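Local coordinates for TetR family transcriptional regulator (Streptomyces coelicolor, PDB 6SRN), which probably represses transcription as a DNA-binding homodimer and binds a furan-type bacterial hormone that takes part in the control of antibiotic production, at residues S176-Q185 with I197-M208. Residues are numbered along the deposited sequence; the frame is centred on the assembly and turned at random.
With LUB (4-(Hydroxymethyl)-2-propylfuran-3-carboxylic acid), chain B.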
loop_
_atom_site.group_PDB
_atom_site.type_symbol
_atom_site.label_atom_id
_atom_site.label_comp_id
_atom_site.label_asym_id
_atom_site.label_seq_id
_atom_site.Cartn_x
_atom_site.Cartn_y
_atom_site.Cartn_z
ATOM N N SER A 176 -10.546 2.335 -7.151
ATOM C CA SER A 176 -10.804 1.787 -5.800
ATOM C C SER A 176 -10.304 0.346 -5.711
ATOM O O SER A 176 -9.724 -0.089 -4.711
ATOM C CB SER A 176 -12.264 1.874 -5.428
ATOM O OG SER A 176 -12.708 3.254 -5.348
ATOM N N LEU A 177 -10.622 -0.425 -6.727
ATOM C CA LEU A 177 -10.199 -1.831 -6.761
ATOM C C LEU A 177 -8.676 -1.977 -6.763
ATOM O O LEU A 177 -8.062 -2.769 -6.028
ATOM C CB LEU A 177 -10.765 -2.557 -7.961
ATOM C CG LEU A 177 -12.211 -3.022 -7.797
ATOM C CD1 LEU A 177 -12.749 -3.372 -9.193
ATOM C CD2 LEU A 177 -12.384 -4.159 -6.808
ATOM N N VAL A 178 -8.024 -1.179 -7.584
ATOM C CA VAL A 178 -6.549 -1.274 -7.679
ATOM C C VAL A 178 -5.921 -0.838 -6.358
ATOM O O VAL A 178 -5.033 -1.496 -5.840
ATOM C CB VAL A 178 -5.998 -0.493 -8.885
ATOM C CG1 VAL A 178 -4.463 -0.302 -8.821
ATOM C CG2 VAL A 178 -6.430 -1.157 -10.184
ATOM N N ALA A 179 -6.373 0.285 -5.810
ATOM C CA ALA A 179 -5.787 0.758 -4.542
ATOM C C ALA A 179 -6.059 -0.228 -3.410
ATOM O O ALA A 179 -5.157 -0.535 -2.612
ATOM C CB ALA A 179 -6.350 2.103 -4.166
ATOM N N ALA A 180 -7.284 -0.733 -3.324
ATOM C CA ALA A 180 -7.614 -1.691 -2.249
ATOM C C ALA A 180 -6.811 -2.995 -2.371
ATOM O O ALA A 180 -6.311 -3.539 -1.378
ATOM C CB ALA A 180 -9.050 -1.972 -2.255
ATOM N N PHE A 181 -6.757 -3.530 -3.588
ATOM C CA PHE A 181 -5.996 -4.741 -3.846
ATOM C C PHE A 181 -4.500 -4.506 -3.539
ATOM O O PHE A 181 -3.851 -5.283 -2.862
ATOM C CB PHE A 181 -6.188 -5.214 -5.296
ATOM C CG PHE A 181 -5.504 -6.515 -5.583
ATOM C CD1 PHE A 181 -4.137 -6.540 -5.796
ATOM C CD2 PHE A 181 -6.183 -7.705 -5.492
ATOM C CE1 PHE A 181 -3.467 -7.718 -5.994
ATOM C CE2 PHE A 181 -5.518 -8.901 -5.675
ATOM C CZ PHE A 181 -4.159 -8.907 -5.958
ATOM N N PHE A 182 -3.977 -3.384 -4.021
ATOM C CA PHE A 182 -2.619 -3.034 -3.713
ATOM C C PHE A 182 -2.362 -3.064 -2.197
ATOM O O PHE A 182 -1.375 -3.597 -1.699
ATOM C CB PHE A 182 -2.251 -1.646 -4.246
ATOM C CG PHE A 182 -0.956 -1.196 -3.656
ATOM C CD1 PHE A 182 0.256 -1.742 -4.045
ATOM C CD2 PHE A 182 -0.953 -0.300 -2.586
ATOM C CE1 PHE A 182 1.427 -1.412 -3.369
ATOM C CE2 PHE A 182 0.201 0.034 -1.939
ATOM C CZ PHE A 182 1.421 -0.524 -2.318
ATOM N N GLY A 183 -3.260 -2.430 -1.454
ATOM C CA GLY A 183 -3.065 -2.329 -0.037
ATOM C C GLY A 183 -3.125 -3.692 0.645
ATOM O O GLY A 183 -2.299 -4.035 1.496
ATOM N N MET A 184 -4.105 -4.501 0.229
ATOM C CA MET A 184 -4.265 -5.860 0.767
ATOM C C MET A 184 -2.993 -6.687 0.554
ATOM O O MET A 184 -2.486 -7.325 1.500
ATOM C CB MET A 184 -5.488 -6.499 0.133
ATOM C CG MET A 184 -5.751 -7.902 0.524
ATOM S SD MET A 184 -4.724 -9.133 -0.311
ATOM C CE MET A 184 -4.997 -8.831 -2.045
ATOM N N GLN A 185 -2.467 -6.644 -0.669
ATOM C CA GLN A 185 -1.305 -7.497 -0.952
ATOM C C GLN A 185 -0.070 -6.978 -0.215
ATOM O O GLN A 185 0.779 -7.753 0.179
ATOM C CB GLN A 185 -1.105 -7.710 -2.442
ATOM C CG GLN A 185 -0.635 -6.481 -3.232
ATOM C CD GLN A 185 0.858 -6.241 -3.072
ATOM O OE1 GLN A 185 1.654 -7.152 -2.943
ATOM N NE2 GLN A 185 1.244 -4.983 -3.095
ATOM N N ILE A 197 -2.375 -14.319 1.651
ATOM C CA ILE A 197 -2.928 -13.374 0.687
ATOM C C ILE A 197 -4.295 -13.792 0.169
ATOM O O ILE A 197 -5.182 -12.938 -0.027
ATOM C CB ILE A 197 -1.935 -13.092 -0.473
ATOM C CG1 ILE A 197 -2.435 -11.937 -1.306
ATOM C CG2 ILE A 197 -1.667 -14.311 -1.317
ATOM C CD1 ILE A 197 -1.447 -11.448 -2.322
ATOM N N MET A 198 -4.499 -15.078 -0.064
ATOM C CA MET A 198 -5.778 -15.476 -0.665
ATOM C C MET A 198 -6.973 -15.235 0.275
ATOM O O MET A 198 -8.046 -14.788 -0.190
ATOM C CB MET A 198 -5.736 -16.935 -1.168
ATOM C CG MET A 198 -4.623 -17.206 -2.180
ATOM S SD MET A 198 -4.504 -16.105 -3.595
ATOM C CE MET A 198 -5.981 -16.448 -4.507
ATOM N N GLU A 199 -6.774 -15.504 1.580
ATOM C CA GLU A 199 -7.808 -15.242 2.566
ATOM C C GLU A 199 -8.054 -13.763 2.730
ATOM O O GLU A 199 -9.187 -13.369 3.008
ATOM C CB GLU A 199 -7.361 -15.812 3.926
ATOM C CG GLU A 199 -7.101 -17.289 3.996
ATOM C CD GLU A 199 -5.605 -17.579 3.935
ATOM O OE1 GLU A 199 -5.133 -17.439 2.830
ATOM O OE2 GLU A 199 -4.903 -17.918 4.965
ATOM N N ARG A 200 -6.980 -12.978 2.734
ATOM C CA ARG A 200 -7.118 -11.528 2.917
ATOM C C ARG A 200 -7.860 -10.950 1.720
ATOM O O ARG A 200 -8.691 -10.046 1.862
ATOM C CB ARG A 200 -5.738 -10.892 3.108
ATOM C CG ARG A 200 -4.934 -11.388 4.306
ATOM C CD ARG A 200 -5.496 -10.962 5.657
ATOM N NE ARG A 200 -6.690 -11.692 6.042
ATOM C CZ ARG A 200 -6.688 -12.934 6.518
ATOM N NH1 ARG A 200 -5.546 -13.615 6.728
ATOM N NH2 ARG A 200 -7.843 -13.496 6.801
ATOM N N TRP A 201 -7.530 -11.406 0.515
ATOM C CA TRP A 201 -8.254 -10.952 -0.686
ATOM C C TRP A 201 -9.716 -11.389 -0.668
ATOM O O TRP A 201 -10.559 -10.592 -0.932
ATOM C CB TRP A 201 -7.533 -11.380 -1.961
ATOM C CG TRP A 201 -8.242 -10.914 -3.198
ATOM C CD1 TRP A 201 -8.632 -11.712 -4.235
ATOM C CD2 TRP A 201 -8.724 -9.580 -3.491
ATOM N NE1 TRP A 201 -9.277 -10.951 -5.167
ATOM C CE2 TRP A 201 -9.368 -9.653 -4.745
ATOM C CE3 TRP A 201 -8.655 -8.352 -2.832
ATOM C CZ2 TRP A 201 -9.961 -8.537 -5.350
ATOM C CZ3 TRP A 201 -9.270 -7.242 -3.409
ATOM C CH2 TRP A 201 -9.891 -7.349 -4.679
ATOM N N GLN A 202 -9.981 -12.626 -0.278
ATOM C CA GLN A 202 -11.370 -13.086 -0.229
ATOM C C GLN A 202 -12.236 -12.206 0.619
ATOM O O GLN A 202 -13.323 -11.820 0.214
ATOM C CB GLN A 202 -11.446 -14.514 0.262
ATOM C CG GLN A 202 -12.871 -15.081 0.379
ATOM C CD GLN A 202 -13.751 -14.738 -0.832
ATOM O OE1 GLN A 202 -13.378 -14.999 -1.976
ATOM N NE2 GLN A 202 -14.957 -14.173 -0.576
ATOM N N GLU A 203 -11.754 -11.849 1.808
ATOM C CA GLU A 203 -12.637 -11.112 2.707
ATOM C C GLU A 203 -12.858 -9.675 2.233
ATOM O O GLU A 203 -13.905 -9.112 2.459
ATOM C CB GLU A 203 -12.117 -11.190 4.138
ATOM C CG GLU A 203 -10.835 -10.470 4.422
ATOM C CD GLU A 203 -10.114 -10.923 5.689
ATOM O OE1 GLU A 203 -10.436 -11.962 6.377
ATOM O OE2 GLU A 203 -9.150 -10.203 6.005
ATOM N N LEU A 204 -11.864 -9.073 1.614
ATOM C CA LEU A 204 -11.998 -7.713 1.104
ATOM C C LEU A 204 -12.799 -7.713 -0.224
ATOM O O LEU A 204 -13.669 -6.856 -0.393
ATOM C CB LEU A 204 -10.584 -7.131 0.858
ATOM C CG LEU A 204 -10.504 -5.813 0.078
ATOM C CD1 LEU A 204 -11.263 -4.728 0.783
ATOM C CD2 LEU A 204 -9.025 -5.430 -0.113
ATOM N N ARG A 205 -12.489 -8.616 -1.136
ATOM C CA ARG A 205 -13.197 -8.794 -2.420
ATOM C C ARG A 205 -14.685 -9.013 -2.172
ATOM O O ARG A 205 -15.551 -8.454 -2.892
ATOM C CB ARG A 205 -12.559 -9.998 -3.063
ATOM C CG ARG A 205 -12.993 -10.593 -4.347
ATOM C CD ARG A 205 -12.323 -11.957 -4.241
ATOM N NE ARG A 205 -13.298 -13.003 -4.089
ATOM C CZ ARG A 205 -14.167 -13.317 -5.034
ATOM N NH1 ARG A 205 -14.191 -12.639 -6.188
ATOM N NH2 ARG A 205 -15.007 -14.303 -4.837
ATOM N N GLU A 206 -15.029 -9.768 -1.138
ATOM C CA GLU A 206 -16.455 -9.998 -0.868
ATOM C C GLU A 206 -17.184 -8.669 -0.637
ATOM O O GLU A 206 -18.301 -8.433 -1.174
ATOM C CB GLU A 206 -16.643 -10.982 0.295
ATOM C CG GLU A 206 -18.089 -11.470 0.446
ATOM C CD GLU A 206 -19.035 -10.516 1.149
ATOM O OE1 GLU A 206 -18.632 -9.641 1.964
ATOM O OE2 GLU A 206 -20.278 -10.684 0.919
ATOM N N LEU A 207 -16.565 -7.785 0.117
ATOM C CA LEU A 207 -17.166 -6.472 0.326
ATOM C C LEU A 207 -17.191 -5.641 -0.961
ATOM O O LEU A 207 -18.208 -5.057 -1.325
ATOM C CB LEU A 207 -16.370 -5.693 1.367
ATOM C CG LEU A 207 -16.241 -6.295 2.758
ATOM C CD1 LEU A 207 -15.324 -5.427 3.610
ATOM C CD2 LEU A 207 -17.594 -6.440 3.414
ATOM N N MET A 208 -16.068 -5.580 -1.666
ATOM C CA MET A 208 -15.991 -4.706 -2.838
ATOM C C MET A 208 -16.957 -5.154 -3.894
ATOM O O MET A 208 -17.638 -4.314 -4.463
ATOM C CB MET A 208 -14.578 -4.688 -3.392
ATOM C CG MET A 208 -13.639 -4.229 -2.310
ATOM S SD MET A 208 -13.633 -2.463 -2.131
ATOM C CE MET A 208 -12.948 -1.814 -3.691
HETATM C C2 LUB B . -0.537 -3.530 -7.710
HETATM C C4 LUB B . 1.620 -3.006 -7.417
HETATM C C5 LUB B . 1.312 -3.957 -6.530
HETATM C C6 LUB B . -1.992 -3.500 -7.944
HETATM O O11 LUB B . -0.693 -1.646 -9.911
HETATM C C9 LUB B . 0.357 -1.678 -9.219
HETATM O O10 LUB B . 1.319 -0.851 -9.415
HETATM C C3 LUB B . 0.501 -2.629 -8.134
HETATM C C12 LUB B . 3.065 -2.572 -7.607
HETATM O O13 LUB B . 3.135 -1.129 -7.523
HETATM O O1 LUB B . -0.067 -4.223 -6.590
HETATM C C7 LUB B . -2.361 -4.775 -8.714
HETATM C C8 LUB B . -3.827 -4.827 -9.067
#
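Met184 packs as a knob against the facing helix, among Ile197, Arg200, Trp201 and Leu204. With CG anti to the backbone N (chi1 177°), the thioether reaches across and then folds at its two outer torsions. Met184 SD thereby lies 3.8 Å from Ile197 CG1, while Met184 CE turns in to 3.6 Å from Trp201 CB and also lies over one face of the Phe181 ring, near its rim. Phe181 and Trp201 form an edge-to-face pair, planes at 72°: Phe181 CD2 points onto the indole and comes 3.7 Å from Trp201 CE3. The indole's opposite face lies against Arg205 CB, so the ring is held from both sides. Leu204 CD2 rests against Met184 CB and, at 3.5 Å, Ala180 O. Met208 CE reaches back to Ser176 O, Ala180 CB and, at 3.9 Å, Leu177 CD2. The looser, more exposed flank is polar: Arg200 grips Glu203 side-on through NE and NH2, and Glu203 also pairs with Arg175 of the second subunit. On its other side, helix 170-192 faces the hormone; Phe181 CD1 touches the propyl end at C8 (3.7 Å), and the Phe182 edge meets C5 of the furan. The helices run nearly antiparallel (150°), and this pairing of the last two helices, beside both ligand and partner subunit, is characteristic of the TetR-family C-terminal ligand-binding and dimerisation domain.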